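Local coordinates for protein peptidoglycan D,D-transpeptidase FtsI (Burkholderia pseudomallei, PDB 6HZI) that probably cross-links peptidoglycan peptide stems as a D,D-transpeptidase of the penicillin-binding protein 3 type, with a fold shared with serine beta-lactamases, at residues 55-58 / 59-62. Sequence-based numbering, arbitrary orientation.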
loop_
_atom_site.group_PDB
_atom_site.type_symbol
_atom_site.label_atom_id
_atom_site.label_comp_id
_atom_site.label_asym_id
_atom_site.label_seq_id
_atom_site.Cartn_x
_atom_site.Cartn_y
_atom_site.Cartn_z
ATOM N N ARG A 55 14.526 -12.037 10.910
ATOM C CA ARG A 55 14.647 -10.712 11.594
ATOM C C ARG A 55 13.399 -9.901 11.259
ATOM O O ARG A 55 12.771 -10.247 10.251
ATOM C CB ARG A 55 15.838 -9.859 11.133
ATOM C CG ARG A 55 17.210 -10.316 11.603
ATOM C CD ARG A 55 18.325 -9.507 10.955
ATOM N NE ARG A 55 19.632 -10.166 11.044
ATOM C CZ ARG A 55 20.773 -9.721 10.491
ATOM N NH1 ARG A 55 21.893 -10.418 10.619
ATOM N NH2 ARG A 55 20.806 -8.582 9.817
ATOM N N ASN A 56 13.117 -8.818 11.993
ATOM C CA ASN A 56 11.809 -8.092 11.946
ATOM C C ASN A 56 11.843 -6.891 10.954
ATOM O O ASN A 56 11.621 -5.740 11.378
ATOM C CB ASN A 56 11.361 -7.744 13.377
ATOM C CG ASN A 56 9.863 -7.534 13.501
ATOM O OD1 ASN A 56 9.103 -7.750 12.544
ATOM N ND2 ASN A 56 9.452 -7.063 14.674
ATOM N N ARG A 57 12.057 -7.146 9.653
ATOM C CA ARG A 57 12.442 -6.103 8.653
ATOM C C ARG A 57 11.191 -5.271 8.323
ATOM O O ARG A 57 11.273 -4.057 7.983
ATOM C CB ARG A 57 13.124 -6.735 7.434
ATOM C CG ARG A 57 14.593 -7.114 7.643
ATOM C CD ARG A 57 15.229 -7.854 6.461
ATOM N NE ARG A 57 14.307 -8.881 5.977
ATOM C CZ ARG A 57 14.122 -10.091 6.529
ATOM N NH1 ARG A 57 14.837 -10.501 7.569
ATOM N NH2 ARG A 57 13.234 -10.917 6.007
ATOM N N VAL A 58 10.059 -5.904 8.550
ATOM C CA VAL A 58 8.672 -5.348 8.497
ATOM C C VAL A 58 8.558 -4.047 9.285
ATOM O O VAL A 58 7.857 -3.135 8.823
ATOM C CB VAL A 58 7.665 -6.374 9.054
ATOM C CG1 VAL A 58 6.246 -5.988 8.722
ATOM C CG2 VAL A 58 7.914 -7.738 8.456
ATOM N N LEU A 59 9.192 -4.000 10.450
ATOM C CA LEU A 59 9.173 -2.843 11.359
ATOM C C LEU A 59 10.470 -2.030 11.276
ATOM O O LEU A 59 10.354 -0.791 11.474
ATOM C CB LEU A 59 8.864 -3.334 12.772
ATOM C CG LEU A 59 7.410 -3.774 12.948
ATOM C CD1 LEU A 59 7.163 -4.571 14.189
ATOM C CD2 LEU A 59 6.513 -2.577 13.003
ATOM N N THR A 60 11.610 -2.650 10.916
ATOM C CA THR A 60 12.968 -2.009 10.929
ATOM C C THR A 60 13.346 -1.433 9.556
ATOM O O THR A 60 13.998 -0.416 9.534
ATOM C CB THR A 60 14.107 -2.961 11.332
ATOM O OG1 THR A 60 14.157 -4.057 10.413
ATOM C CG2 THR A 60 13.964 -3.491 12.738
ATOM N N ASP A 61 12.998 -2.089 8.464
ATOM C CA ASP A 61 13.511 -1.728 7.116
ATOM C C ASP A 61 12.609 -0.680 6.471
ATOM O O ASP A 61 11.374 -0.843 6.424
ATOM C CB ASP A 61 13.643 -2.963 6.228
ATOM C CG ASP A 61 14.845 -3.835 6.558
ATOM O OD1 ASP A 61 15.526 -3.599 7.634
ATOM O OD2 ASP A 61 15.089 -4.742 5.741
ATOM N N VAL A 62 13.215 0.383 5.992
ATOM C CA VAL A 62 12.466 1.504 5.365
ATOM C C VAL A 62 12.898 1.580 3.915
ATOM O O VAL A 62 14.041 1.216 3.658
ATOM C CB VAL A 62 12.740 2.826 6.080
ATOM C CG1 VAL A 62 12.276 2.716 7.511
ATOM C CG2 VAL A 62 14.217 3.212 5.977
HETATM O O HOH W 1 9.514 -2.719 6.077
#
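N56 and T60 meet through the backbone of a single short helical turn, residues 57-60, where the carbonyl O of N56 accepts from both T60 N, at 3.1 Å, and L59 N. One residue further along, D61 N donates to R57 O at 2.7 Å, closing the helix just as D61 leaves helical geometry. A water lies within hydrogen-bonding distance of both R57 O and D61 O and may bridge them. Among the side chains, R57 and D61 run alongside each other: the carboxylate OD2 of D61 rests on the aliphatic part of the arginine, 3.1 Å from R57 CG. The R57 chain bends at chi3 (-45°), and its guanidinium turns away. D61 OD2 lies at the edge of that group, near its plane, but R57 NE remains 4.2 Å from D61 OD2, beyond salt-bridge range. R57 NH2 instead makes a weak bond to G34 O. T60 OG1 sits between N56 O and D61 OD1, its proton unassigned. On the other flank, N56 and L59 point the same way, with N56 ND2 3.4 Å from L59 CD1. N56 OD1 accepts from N51 ND2, while N51 OD1 accepts a hydrogen bond from V58 N, and a weak one from R57 N, at the helix start. V58 packs on A35 of strand 33-40. This one-turn helix follows edge strand 46-52 in the antiparallel sheet of the penicillin-binding transpeptidase fold.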